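Local coordinates for beta-galactosidase (PDB 3TTY), which hydrolyses terminal beta-D-galactosides, probably with a pair of acidic residues in a TIM-barrel active site, at residues E553-L558 and T573-G578; Q532-L537 and A599-E604; I545-I550 and V585-D590; G467-V472 and G504-V509. All blocks are in the same frame, centred on the assembly; numbering follows the deposited sequence.

Overall arrangement
All four contacts lie in the sequence range of the trimerisation domain. The galactose pocket of the TIM barrel, which includes Glu150 and Glu307, is built from other parts of the chain. Interaction 1 touches each of the other three. It meets interaction 2 through Arg574 NH2 and Glu604 OE2 (2.8 Å), and interaction 4 through Glu553 OE2 and Arg507 NH2 (2.8 Å), both salt bridges. With interaction 3 it shares a packing contact, Thr573 CG2 to Ile550 CD1 at 3.8 Å. Interactions 2 and 4 are farthest apart, their centres about 25 Å from each other. Interactions 1 and 3 are both nested inside the loop closed by interaction 2, whereas interaction 4 closes earlier in the chain.

Interaction 1: residues E553-L558 and T573-G578; sequences ETAEVL and TRNKFG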
loop_
_atom_site.group_PDB
_atom_site.type_symbol
_atom_site.label_atom_id
_atom_site.label_comp_id
_atom_site.label_asym_id
_atom_site.label_seq_id
_atom_site.Cartn_x
_atom_site.Cartn_y
_atom_site.Cartn_z
ATOM N N GLU A 553 -30.801 -14.947 -30.579
ATOM C CA GLU A 553 -32.017 -14.459 -31.199
ATOM C C GLU A 553 -31.984 -14.800 -32.682
ATOM O O GLU A 553 -32.799 -15.589 -33.153
ATOM C CB GLU A 553 -32.178 -12.948 -30.961
ATOM C CG GLU A 553 -32.332 -12.612 -29.481
ATOM C CD GLU A 553 -32.605 -11.144 -29.200
ATOM O OE1 GLU A 553 -31.821 -10.273 -29.646
ATOM O OE2 GLU A 553 -33.605 -10.862 -28.507
ATOM N N THR A 554 -31.035 -14.222 -33.409
ATOM C CA THR A 554 -30.835 -14.558 -34.813
ATOM C C THR A 554 -29.558 -15.382 -34.995
ATOM O O THR A 554 -29.335 -16.008 -36.040
ATOM C CB THR A 554 -30.753 -13.284 -35.686
ATOM O OG1 THR A 554 -32.074 -12.752 -35.879
ATOM C CG2 THR A 554 -30.181 -13.609 -37.050
ATOM N N ALA A 555 -28.722 -15.384 -33.965
ATOM C CA ALA A 555 -27.406 -16.010 -34.040
ATOM C C ALA A 555 -27.423 -17.522 -33.804
ATOM O O ALA A 555 -28.184 -18.035 -32.984
ATOM C CB ALA A 555 -26.454 -15.337 -33.056
ATOM N N GLU A 556 -26.575 -18.224 -34.542
ATOM C CA GLU A 556 -26.324 -19.643 -34.323
ATOM C C GLU A 556 -25.390 -19.815 -33.129
ATOM O O GLU A 556 -24.461 -19.023 -32.947
ATOM C CB GLU A 556 -25.685 -20.241 -35.580
ATOM C CG GLU A 556 -25.223 -21.688 -35.467
ATOM C CD GLU A 556 -24.452 -22.160 -36.707
ATOM O OE1 GLU A 556 -24.063 -21.309 -37.545
ATOM O OE2 GLU A 556 -24.229 -23.382 -36.844
ATOM N N VAL A 557 -25.647 -20.837 -32.316
ATOM C CA VAL A 557 -24.816 -21.152 -31.155
ATOM C C VAL A 557 -23.747 -22.165 -31.545
ATOM O O VAL A 557 -24.061 -23.253 -32.021
ATOM C CB VAL A 557 -25.660 -21.726 -29.991
ATOM C CG1 VAL A 557 -24.777 -22.096 -28.792
ATOM C CG2 VAL A 557 -26.748 -20.736 -29.571
ATOM N N LEU A 558 -22.481 -21.800 -31.356
ATOM C CA LEU A 558 -21.377 -22.679 -31.724
ATOM C C LEU A 558 -20.780 -23.386 -30.516
ATOM O O LEU A 558 -20.134 -24.426 -30.663
ATOM C CB LEU A 558 -20.289 -21.904 -32.476
ATOM C CG LEU A 558 -20.733 -21.196 -33.755
ATOM C CD1 LEU A 558 -19.570 -20.464 -34.369
ATOM C CD2 LEU A 558 -21.332 -22.182 -34.759
ATOM N N THR A 573 -21.202 -17.394 -30.332
ATOM C CA THR A 573 -22.270 -17.321 -31.318
ATOM C C THR A 573 -21.773 -16.743 -32.637
ATOM O O THR A 573 -20.799 -15.986 -32.665
ATOM C CB THR A 573 -23.471 -16.497 -30.794
ATOM O OG1 THR A 573 -23.105 -15.113 -30.697
ATOM C CG2 THR A 573 -23.924 -17.022 -29.410
ATOM N N ARG A 574 -22.442 -17.124 -33.725
ATOM C CA ARG A 574 -22.165 -16.592 -35.056
ATOM C C ARG A 574 -23.468 -16.104 -35.685
ATOM O O ARG A 574 -24.403 -16.892 -35.872
ATOM C CB ARG A 574 -21.537 -17.669 -35.953
ATOM C CG ARG A 574 -21.257 -17.220 -37.388
ATOM C CD ARG A 574 -20.768 -18.374 -38.256
ATOM N NE ARG A 574 -20.297 -17.932 -39.568
ATOM C CZ ARG A 574 -21.054 -17.884 -40.662
ATOM N NH1 ARG A 574 -22.328 -18.247 -40.606
ATOM N NH2 ARG A 574 -20.540 -17.476 -41.818
ATOM N N ASN A 575 -23.529 -14.810 -36.001
ATOM C CA ASN A 575 -24.691 -14.241 -36.679
ATOM C C ASN A 575 -24.416 -13.889 -38.121
ATOM O O ASN A 575 -23.515 -13.108 -38.400
ATOM C CB ASN A 575 -25.201 -12.972 -35.980
ATOM C CG ASN A 575 -26.638 -12.601 -36.417
ATOM O OD1 ASN A 575 -27.506 -13.462 -36.495
ATOM N ND2 ASN A 575 -26.866 -11.337 -36.731
ATOM N N LYS A 576 -25.211 -14.429 -39.040
ATOM C CA LYS A 576 -25.114 -14.012 -40.443
ATOM C C LYS A 576 -25.881 -12.709 -40.655
ATOM O O LYS A 576 -27.041 -12.596 -40.270
ATOM C CB LYS A 576 -25.654 -15.091 -41.383
ATOM C CG LYS A 576 -25.336 -14.826 -42.853
ATOM C CD LYS A 576 -23.836 -14.955 -43.120
ATOM C CE LYS A 576 -23.525 -14.859 -44.607
ATOM N NZ LYS A 576 -22.061 -14.966 -44.902
ATOM N N PHE A 577 -25.240 -11.737 -41.288
ATOM C CA PHE A 577 -25.789 -10.398 -41.360
ATOM C C PHE A 577 -25.382 -9.814 -42.701
ATOM O O PHE A 577 -24.245 -9.386 -42.877
ATOM C CB PHE A 577 -25.253 -9.563 -40.180
ATOM C CG PHE A 577 -25.920 -8.223 -40.007
ATOM C CD1 PHE A 577 -27.054 -8.094 -39.225
ATOM C CD2 PHE A 577 -25.391 -7.082 -40.598
ATOM C CE1 PHE A 577 -27.674 -6.855 -39.054
ATOM C CE2 PHE A 577 -26.004 -5.840 -40.432
ATOM C CZ PHE A 577 -27.148 -5.731 -39.651
ATOM N N GLY A 578 -26.311 -9.805 -43.653
ATOM C CA GLY A 578 -25.969 -9.491 -45.026
ATOM C C GLY A 578 -24.985 -10.541 -45.519
ATOM O O GLY A 578 -25.127 -11.720 -45.205
HETATM O O HOH W 1 -24.391 -18.527 -38.464
#
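Glu556 and Arg574 both send CG anti to the backbone N (chi1 174° and 178°), and both chains run on extended. The two residues pair across the antiparallel strands 556-561 and 570-577 and so leave the same face; the extended torsions carry their ends out from it. A water sits between them. It donates to Glu556 OE1 at 2.9 Å and to the backbone O of Arg574, and it accepts from Arg574 NH1 at 3.0 Å. The charged atoms themselves do not touch, since Glu556 OE1 and Arg574 NH1 are 4.7 Å apart. The stronger partner of the guanidinium is Glu604, which forms a salt bridge with NH2. Tyr583 OH is hydrogen-bonded to NE. Below these side chains the backbones form an antiparallel hydrogen-bonded pair. Arg574 N gives the straighter bond, 2.9 Å to Glu556 O at 165°. Leu558 CD1 rests on Arg574 CB at 3.8 Å. On the other face of the hairpin, the methyl of Ala555 meets Thr573 CB at 3.9 Å. It also lies 4.0 Å from Asn575 CB. The amide of Asn575 reaches past the hairpin, where ND2 probably donates to Val509 O. Replacing Asn575 with an alanine would probably cost Val509 O one of its donors, Ser582 OG being another, and loosen the tie between the strand and helix 507-510. The contact thus combines backbone pairing with a water-bridged acid and base. Glu556 is likely to add negative potential near an arginine already paired with Glu604, which would favour its charged form.

Interaction 2: residues Q532-L537 and A599-E604; sequences QDWGGL and ANLCEE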
loop_
_atom_site.group_PDB
_atom_site.type_symbol
_atom_site.label_atom_id
_atom_site.label_comp_id
_atom_site.label_asym_id
_atom_site.label_seq_id
_atom_site.Cartn_x
_atom_site.Cartn_y
_atom_site.Cartn_z
ATOM N N GLN A 532 -20.119 -28.849 -31.776
ATOM C CA GLN A 532 -19.547 -29.844 -32.674
ATOM C C GLN A 532 -18.208 -29.336 -33.176
ATOM O O GLN A 532 -17.933 -28.137 -33.122
ATOM C CB GLN A 532 -20.486 -30.114 -33.851
ATOM C CG GLN A 532 -20.808 -28.879 -34.673
ATOM C CD GLN A 532 -22.078 -29.029 -35.510
ATOM O OE1 GLN A 532 -23.096 -29.542 -35.035
ATOM N NE2 GLN A 532 -22.019 -28.579 -36.761
ATOM N N ASP A 533 -17.365 -30.244 -33.649
ATOM C CA ASP A 533 -16.074 -29.837 -34.172
ATOM C C ASP A 533 -16.341 -28.736 -35.192
ATOM O O ASP A 533 -17.245 -28.846 -36.015
ATOM C CB ASP A 533 -15.331 -31.021 -34.805
ATOM C CG ASP A 533 -14.874 -32.064 -33.775
ATOM O OD1 ASP A 533 -15.276 -31.985 -32.594
ATOM O OD2 ASP A 533 -14.108 -32.980 -34.158
ATOM N N TRP A 534 -15.580 -27.655 -35.102
ATOM C CA TRP A 534 -15.705 -26.544 -36.036
ATOM C C TRP A 534 -14.314 -25.985 -36.326
ATOM O O TRP A 534 -13.727 -25.263 -35.510
ATOM C CB TRP A 534 -16.652 -25.459 -35.494
ATOM C CG TRP A 534 -16.637 -24.179 -36.300
ATOM C CD1 TRP A 534 -16.892 -24.047 -37.640
ATOM C CD2 TRP A 534 -16.345 -22.854 -35.818
ATOM N NE1 TRP A 534 -16.770 -22.728 -38.018
ATOM C CE2 TRP A 534 -16.431 -21.978 -36.923
ATOM C CE3 TRP A 534 -16.012 -22.327 -34.564
ATOM C CZ2 TRP A 534 -16.203 -20.606 -36.809
ATOM C CZ3 TRP A 534 -15.784 -20.961 -34.453
ATOM C CH2 TRP A 534 -15.884 -20.117 -35.571
ATOM N N GLY A 535 -13.786 -26.345 -37.492
ATOM C CA GLY A 535 -12.451 -25.950 -37.884
ATOM C C GLY A 535 -11.467 -26.353 -36.819
ATOM O O GLY A 535 -11.508 -27.484 -36.332
ATOM N N GLY A 536 -10.597 -25.423 -36.435
ATOM C CA GLY A 536 -9.595 -25.689 -35.422
ATOM C C GLY A 536 -10.125 -25.730 -34.001
ATOM O O GLY A 536 -9.349 -25.845 -33.062
ATOM N N LEU A 537 -11.440 -25.636 -33.826
ATOM C CA LEU A 537 -12.019 -25.619 -32.472
ATOM C C LEU A 537 -12.773 -26.923 -32.188
ATOM O O LEU A 537 -13.595 -27.360 -32.993
ATOM C CB LEU A 537 -12.952 -24.415 -32.312
ATOM C CG LEU A 537 -12.703 -23.258 -31.324
ATOM C CD1 LEU A 537 -11.230 -22.986 -31.060
ATOM C CD2 LEU A 537 -13.431 -21.975 -31.802
ATOM N N ALA A 599 -7.865 -18.707 -36.199
ATOM C CA ALA A 599 -7.604 -19.554 -37.353
ATOM C C ALA A 599 -8.869 -19.747 -38.198
ATOM O O ALA A 599 -8.826 -19.678 -39.434
ATOM C CB ALA A 599 -7.048 -20.901 -36.893
ATOM N N ASN A 600 -9.994 -19.979 -37.532
ATOM C CA ASN A 600 -11.259 -20.157 -38.235
ATOM C C ASN A 600 -11.686 -18.897 -38.957
ATOM O O ASN A 600 -11.981 -18.926 -40.154
ATOM C CB ASN A 600 -12.351 -20.592 -37.267
ATOM C CG ASN A 600 -12.200 -22.026 -36.853
ATOM O OD1 ASN A 600 -11.293 -22.714 -37.317
ATOM N ND2 ASN A 600 -13.073 -22.486 -35.962
ATOM N N LEU A 601 -11.700 -17.787 -38.227
ATOM C CA LEU A 601 -12.143 -16.518 -38.785
ATOM C C LEU A 601 -11.303 -16.127 -39.986
ATOM O O LEU A 601 -11.839 -15.650 -40.978
ATOM C CB LEU A 601 -12.131 -15.414 -37.720
ATOM C CG LEU A 601 -13.049 -15.684 -36.519
ATOM C CD1 LEU A 601 -13.424 -14.397 -35.807
ATOM C CD2 LEU A 601 -14.315 -16.433 -36.937
ATOM N N CYS A 602 -9.993 -16.355 -39.907
ATOM C CA CYS A 602 -9.104 -16.013 -41.018
ATOM C C CYS A 602 -9.322 -16.921 -42.242
ATOM O O CYS A 602 -9.361 -16.450 -43.380
ATOM C CB CYS A 602 -7.631 -16.040 -40.579
ATOM S SG CYS A 602 -7.179 -14.770 -39.348
ATOM N N GLU A 603 -9.460 -18.220 -42.016
ATOM C CA GLU A 603 -9.719 -19.125 -43.131
ATOM C C GLU A 603 -11.029 -18.741 -43.809
ATOM O O GLU A 603 -11.123 -18.734 -45.030
ATOM C CB GLU A 603 -9.774 -20.586 -42.682
ATOM C CG GLU A 603 -9.991 -21.554 -43.844
ATOM C CD GLU A 603 -10.279 -22.987 -43.403
ATOM O OE1 GLU A 603 -10.619 -23.818 -44.278
ATOM O OE2 GLU A 603 -10.171 -23.284 -42.190
ATOM N N GLU A 604 -12.037 -18.417 -43.006
ATOM C CA GLU A 604 -13.356 -18.074 -43.530
ATOM C C GLU A 604 -13.254 -16.940 -44.535
ATOM O O GLU A 604 -13.938 -16.936 -45.547
ATOM C CB GLU A 604 -14.275 -17.662 -42.387
ATOM C CG GLU A 604 -15.684 -17.320 -42.809
ATOM C CD GLU A 604 -16.594 -17.150 -41.612
ATOM O OE1 GLU A 604 -16.101 -16.651 -40.574
ATOM O OE2 GLU A 604 -17.784 -17.525 -41.695
#
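Trp534 to Leu537 form a type II' beta turn, and the chain comes closest to helix 591-604 at Gly535 and Asn600, whose CA atoms are 5.9 Å apart. With CG anti to the carbonyl carbon (chi1 -74°), the Asn600 amide reaches the turn and grips it with both ends. ND2 donates to Trp534 O at 2.9 Å, from above the carbonyl plane. That oxygen also takes the N-H of Leu537 from the opposite face, so two donors hold it. OD1 accepts from Gly536 N at 2.9 Å, and this N-H lies on a lone pair in the plane of the Asn600 amide. The indole packs on the same side chain. ND2 stands 3.1 Å above the plane of the Trp534 ring, and Asn600 CB makes a CH-pi contact 4.2 Å from the centroid of the six-membered ring. Ring and amide planes are 67° apart, so the amide stands steeply over the ring. Leu601 CD2 meets the ring edge at CH2, 4.2 Å away. Gly535 has a positive phi, and a side chain there would run into Asn600 OD1. The turn belongs to the link between strands 525-530 and 540-544. Trp534 also touches Leu597, and Leu537 touches Phe593, both earlier on the helix. Leu601 reaches on to Tyr583 of strand 580-585, so the helix touches both this turn and a strand of the same mixed sheet.

Interaction 3: residues I545-I550 and V585-D590; sequences ILCDVI and VASSPD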
loop_
_atom_site.group_PDB
_atom_site.type_symbol
_atom_site.label_atom_id
_atom_site.label_comp_id
_atom_site.label_asym_id
_atom_site.label_seq_id
_atom_site.Cartn_x
_atom_site.Cartn_y
_atom_site.Cartn_z
ATOM N N ILE A 545 -12.785 -14.807 -15.754
ATOM C CA ILE A 545 -12.938 -13.388 -15.473
ATOM C C ILE A 545 -14.401 -12.961 -15.469
ATOM O O ILE A 545 -14.968 -12.730 -14.404
ATOM C CB ILE A 545 -12.095 -12.525 -16.410
ATOM C CG1 ILE A 545 -10.661 -13.059 -16.453
ATOM C CG2 ILE A 545 -12.102 -11.077 -15.935
ATOM C CD1 ILE A 545 -9.674 -12.139 -17.167
ATOM N N LEU A 546 -15.018 -12.860 -16.641
ATOM C CA LEU A 546 -16.446 -12.547 -16.695
ATOM C C LEU A 546 -17.192 -13.505 -17.606
ATOM O O LEU A 546 -16.667 -13.936 -18.620
ATOM C CB LEU A 546 -16.679 -11.097 -17.146
ATOM C CG LEU A 546 -16.357 -9.998 -16.126
ATOM C CD1 LEU A 546 -15.815 -8.741 -16.809
ATOM C CD2 LEU A 546 -17.562 -9.669 -15.260
ATOM N N CYS A 547 -18.426 -13.827 -17.245
ATOM C CA CYS A 547 -19.267 -14.680 -18.074
ATOM C C CYS A 547 -20.573 -13.970 -18.375
ATOM O O CYS A 547 -21.377 -13.730 -17.474
ATOM C CB CYS A 547 -19.552 -16.015 -17.383
ATOM S SG CYS A 547 -18.108 -17.110 -17.180
ATOM N N ASP A 548 -20.778 -13.624 -19.641
ATOM C CA ASP A 548 -22.057 -13.076 -20.076
ATOM C C ASP A 548 -23.086 -14.195 -20.204
ATOM O O ASP A 548 -22.807 -15.222 -20.815
ATOM C CB ASP A 548 -21.892 -12.386 -21.430
ATOM C CG ASP A 548 -22.287 -10.927 -21.391
ATOM O OD1 ASP A 548 -22.881 -10.505 -20.368
ATOM O OD2 ASP A 548 -22.018 -10.210 -22.382
ATOM N N VAL A 549 -24.274 -14.010 -19.637
ATOM C CA VAL A 549 -25.354 -14.991 -19.822
ATOM C C VAL A 549 -26.252 -14.466 -20.924
ATOM O O VAL A 549 -26.930 -13.460 -20.728
ATOM C CB VAL A 549 -26.166 -15.186 -18.534
ATOM C CG1 VAL A 549 -27.314 -16.176 -18.753
ATOM C CG2 VAL A 549 -25.257 -15.657 -17.419
ATOM N N ILE A 550 -26.241 -15.106 -22.093
ATOM C CA ILE A 550 -26.887 -14.500 -23.268
ATOM C C ILE A 550 -27.969 -15.361 -23.916
ATOM O O ILE A 550 -28.088 -16.546 -23.612
ATOM C CB ILE A 550 -25.849 -14.141 -24.337
ATOM C CG1 ILE A 550 -25.315 -15.408 -25.010
ATOM C CG2 ILE A 550 -24.698 -13.366 -23.715
ATOM C CD1 ILE A 550 -24.320 -15.118 -26.105
ATOM N N VAL A 585 -18.218 -13.386 -28.240
ATOM C CA VAL A 585 -17.491 -14.259 -27.319
ATOM C C VAL A 585 -17.857 -13.867 -25.901
ATOM O O VAL A 585 -17.372 -12.844 -25.395
ATOM C CB VAL A 585 -15.956 -14.134 -27.507
ATOM C CG1 VAL A 585 -15.233 -15.144 -26.635
ATOM C CG2 VAL A 585 -15.577 -14.325 -28.974
ATOM N N ALA A 586 -18.698 -14.676 -25.256
ATOM C CA ALA A 586 -19.349 -14.270 -24.002
ATOM C C ALA A 586 -18.483 -14.355 -22.754
ATOM O O ALA A 586 -18.939 -14.037 -21.665
ATOM C CB ALA A 586 -20.658 -15.047 -23.789
ATOM N N SER A 587 -17.240 -14.794 -22.905
ATOM C CA SER A 587 -16.332 -14.859 -21.770
ATOM C C SER A 587 -14.917 -14.556 -22.237
ATOM O O SER A 587 -14.686 -14.328 -23.428
ATOM C CB SER A 587 -16.399 -16.236 -21.107
ATOM O OG SER A 587 -15.783 -16.230 -19.840
ATOM N N SER A 588 -13.983 -14.514 -21.299
ATOM C CA SER A 588 -12.576 -14.348 -21.636
ATOM C C SER A 588 -11.948 -15.726 -21.716
ATOM O O SER A 588 -11.755 -16.395 -20.685
ATOM C CB SER A 588 -11.845 -13.508 -20.591
ATOM O OG SER A 588 -10.538 -13.195 -21.049
ATOM N N PRO A 589 -11.629 -16.160 -22.941
ATOM C CA PRO A 589 -11.238 -17.545 -23.206
ATOM C C PRO A 589 -9.724 -17.753 -23.153
ATOM O O PRO A 589 -8.973 -16.801 -23.387
ATOM C CB PRO A 589 -11.755 -17.781 -24.637
ATOM C CG PRO A 589 -12.213 -16.394 -25.159
ATOM C CD PRO A 589 -11.682 -15.379 -24.184
ATOM N N ASP A 590 -9.291 -18.979 -22.853
ATOM C CA ASP A 590 -7.865 -19.310 -22.861
ATOM C C ASP A 590 -7.254 -19.195 -24.254
ATOM O O ASP A 590 -7.961 -18.994 -25.247
ATOM C CB ASP A 590 -7.598 -20.700 -22.264
ATOM C CG ASP A 590 -8.138 -21.839 -23.126
ATOM O OD1 ASP A 590 -8.158 -21.729 -24.374
ATOM O OD2 ASP A 590 -8.527 -22.867 -22.533
#
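Ile545 turns the corner between strand 540-544 and strand 546-552, and its CD1 touches Ser588 OG at 4.1 Å. That hydroxyl is held elsewhere, by Glu426 and Lys429. Next comes Leu546, whose carbonyl O takes a hydrogen bond of 2.7 Å from Ser587 OG. The hydroxyl is tilted 32° from the carbonyl plane. Ser587 reaches it because OG is anti to the backbone N (chi1 -166°), which carries it across to strand 546-552. Ser587 CA-H points at the same oxygen, with CA 3.3 Å from Leu546 O. Cys547 follows, with SG 3.6 Å from Ser587 OG. Were Ser587 an alanine, Leu546 O would probably lose its hydroxyl donor, and Cys547 SG the oxygen beside it. Asp548 N then makes the straight backbone bond of the contact, 2.8 Å to Ala586 O at 171° and in the carbonyl plane. Asp548 CB also lies 3.8 Å from Ala586 CB. Its carboxylate turns to another partner, as OD2 is hydrogen-bonded to Tyr584 OH. At the end of the segment, Ile550 CD1 reaches Ala586 CB at 4.3 Å. The two segments run roughly antiparallel. Behind the first, strand 512-519 pairs with strand 546-552, and Ala514 touches both Asp548 and Ile550. Strand 570-577 backs the other end, with Val571 against Ala586 and Pro570 against Ile550. Helix 423-435 covers the corner at Ile545, and strand 587-589 runs on into helix 591-604.

Interaction 4: residues G467-V472 and G504-V509; sequences GFAERV and GELRNV
Glu505 CB lies 3.8 Å from Ala469 CB, where the helix 468-477 begins. CG stands anti to the carbonyl carbon (chi1 -53°), and from there the chain runs extended to the carboxylate. OE1 passes 4.0 Å from the Ala469 methyl and lies 2.8 Å from a water placed to donate to it. That water accepts from Ala469 N at 3.2 Å. It thus appears to link the carboxylate to the first turn of the helix, whose N-terminus would probably favour the negative charge. The same Ala469 methyl sits 3.6 Å from Glu505 O, so it is pressed against backbone as well as side chain. Deeper in, Leu506 CD2 meets Phe468 CE2 at 4.2 Å, and it touches the Ala469 methyl too. The Phe468 ring carries Val472 CG1 over one face. Val472 CG2 in turn packs on Val509 CG1 at 4.3 Å. No direct hydrogen bond joins the segments; apart from the water, they meet by van der Waals contact. Helix 468-477 joins the neighbouring parallel strands 455-458 and 481-485, so this contact seats the short 3-10 turn and helix 507-510 on the connecting helix of a beta-alpha-beta crossover, as expected for a glutamine amidotransferase-like alpha/beta fold.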
loop_
_atom_site.group_PDB
_atom_site.type_symbol
_atom_site.label_atom_id
_atom_site.label_comp_id
_atom_site.label_asym_id
_atom_site.label_seq_id
_atom_site.Cartn_x
_atom_site.Cartn_y
_atom_site.Cartn_z
ATOM N N GLY A 467 -22.345 6.788 -34.560
ATOM C CA GLY A 467 -21.875 6.344 -35.860
ATOM C C GLY A 467 -21.157 5.000 -35.863
ATOM O O GLY A 467 -20.981 4.391 -36.919
ATOM N N PHE A 468 -20.734 4.528 -34.696
ATOM C CA PHE A 468 -19.981 3.281 -34.642
ATOM C C PHE A 468 -20.823 2.067 -35.052
ATOM O O PHE A 468 -20.445 1.327 -35.965
ATOM C CB PHE A 468 -19.332 3.092 -33.265
ATOM C CG PHE A 468 -18.578 1.788 -33.103
ATOM C CD1 PHE A 468 -17.254 1.683 -33.474
ATOM C CD2 PHE A 468 -19.189 0.688 -32.530
ATOM C CE1 PHE A 468 -16.549 0.491 -33.299
ATOM C CE2 PHE A 468 -18.497 -0.502 -32.357
ATOM C CZ PHE A 468 -17.169 -0.600 -32.744
ATOM N N ALA A 469 -21.953 1.858 -34.390
ATOM C CA ALA A 469 -22.817 0.721 -34.734
ATOM C C ALA A 469 -23.184 0.697 -36.222
ATOM O O ALA A 469 -23.170 -0.356 -36.849
ATOM C CB ALA A 469 -24.075 0.705 -33.881
ATOM N N GLU A 470 -23.507 1.862 -36.772
ATOM C CA GLU A 470 -23.874 1.975 -38.174
ATOM C C GLU A 470 -22.695 1.545 -39.030
ATOM O O GLU A 470 -22.843 0.801 -40.016
ATOM C CB GLU A 470 -24.253 3.418 -38.497
ATOM C CG GLU A 470 -25.085 3.598 -39.756
ATOM C CD GLU A 470 -25.623 5.026 -39.894
ATOM O OE1 GLU A 470 -25.744 5.720 -38.853
ATOM O OE2 GLU A 470 -25.915 5.457 -41.037
ATOM N N ARG A 471 -21.517 2.011 -38.628
ATOM C CA ARG A 471 -20.295 1.709 -39.348
ATOM C C ARG A 471 -20.027 0.202 -39.368
ATOM O O ARG A 471 -19.702 -0.342 -40.415
ATOM C CB ARG A 471 -19.122 2.500 -38.764
ATOM C CG ARG A 471 -17.941 2.717 -39.716
ATOM C CD ARG A 471 -17.127 3.976 -39.341
ATOM N NE ARG A 471 -16.840 4.015 -37.912
ATOM C CZ ARG A 471 -17.218 4.994 -37.089
ATOM N NH1 ARG A 471 -17.879 6.050 -37.558
ATOM N NH2 ARG A 471 -16.927 4.919 -35.793
ATOM N N VAL A 472 -20.188 -0.493 -38.244
ATOM C CA VAL A 472 -19.927 -1.925 -38.281
ATOM C C VAL A 472 -21.049 -2.729 -38.923
ATOM O O VAL A 472 -20.778 -3.733 -39.569
ATOM C CB VAL A 472 -19.499 -2.541 -36.933
ATOM C CG1 VAL A 472 -19.341 -1.475 -35.874
ATOM C CG2 VAL A 472 -20.458 -3.657 -36.512
ATOM N N GLY A 504 -27.220 -3.391 -26.615
ATOM C CA GLY A 504 -27.737 -2.102 -27.050
ATOM C C GLY A 504 -27.699 -1.885 -28.548
ATOM O O GLY A 504 -28.385 -2.585 -29.277
ATOM N N GLU A 505 -26.908 -0.918 -29.007
ATOM C CA GLU A 505 -26.857 -0.596 -30.432
ATOM C C GLU A 505 -26.245 -1.723 -31.270
ATOM O O GLU A 505 -26.396 -1.744 -32.489
ATOM C CB GLU A 505 -26.097 0.713 -30.674
ATOM C CG GLU A 505 -26.616 1.899 -29.849
ATOM C CD GLU A 505 -25.931 3.212 -30.200
ATOM O OE1 GLU A 505 -25.647 3.430 -31.398
ATOM O OE2 GLU A 505 -25.675 4.030 -29.284
ATOM N N LEU A 506 -25.552 -2.653 -30.616
ATOM C CA LEU A 506 -24.917 -3.769 -31.316
ATOM C C LEU A 506 -25.779 -5.038 -31.270
ATOM O O LEU A 506 -25.358 -6.094 -31.745
ATOM C CB LEU A 506 -23.528 -4.068 -30.727
ATOM C CG LEU A 506 -22.457 -2.974 -30.777
ATOM C CD1 LEU A 506 -21.218 -3.399 -30.018
ATOM C CD2 LEU A 506 -22.105 -2.630 -32.210
ATOM N N ARG A 507 -26.982 -4.932 -30.702
ATOM C CA ARG A 507 -27.837 -6.106 -30.501
ATOM C C ARG A 507 -28.274 -6.746 -31.823
ATOM O O ARG A 507 -28.254 -7.963 -31.967
ATOM C CB ARG A 507 -29.052 -5.768 -29.633
ATOM C CG ARG A 507 -30.005 -6.940 -29.392
ATOM C CD ARG A 507 -31.076 -6.564 -28.360
ATOM N NE ARG A 507 -32.024 -7.645 -28.075
ATOM C CZ ARG A 507 -32.994 -7.554 -27.164
ATOM N NH1 ARG A 507 -33.134 -6.442 -26.446
ATOM N NH2 ARG A 507 -33.825 -8.569 -26.957
ATOM N N ASN A 508 -28.631 -5.927 -32.800
ATOM C CA ASN A 508 -29.066 -6.455 -34.077
ATOM C C ASN A 508 -27.949 -7.150 -34.831
ATOM O O ASN A 508 -28.139 -8.242 -35.365
ATOM C CB ASN A 508 -29.659 -5.353 -34.954
ATOM C CG ASN A 508 -30.982 -4.855 -34.434
ATOM O OD1 ASN A 508 -31.788 -5.628 -33.890
ATOM N ND2 ASN A 508 -31.223 -3.550 -34.591
ATOM N N VAL A 509 -26.788 -6.512 -34.890
ATOM C CA VAL A 509 -25.713 -7.059 -35.690
ATOM C C VAL A 509 -25.135 -8.313 -35.031
ATOM O O VAL A 509 -24.706 -9.234 -35.723
ATOM C CB VAL A 509 -24.612 -6.028 -35.992
ATOM C CG1 VAL A 509 -23.840 -5.659 -34.724
ATOM C CG2 VAL A 509 -23.684 -6.582 -37.050
HETATM O O HOH W 2 -23.306 4.260 -32.718
#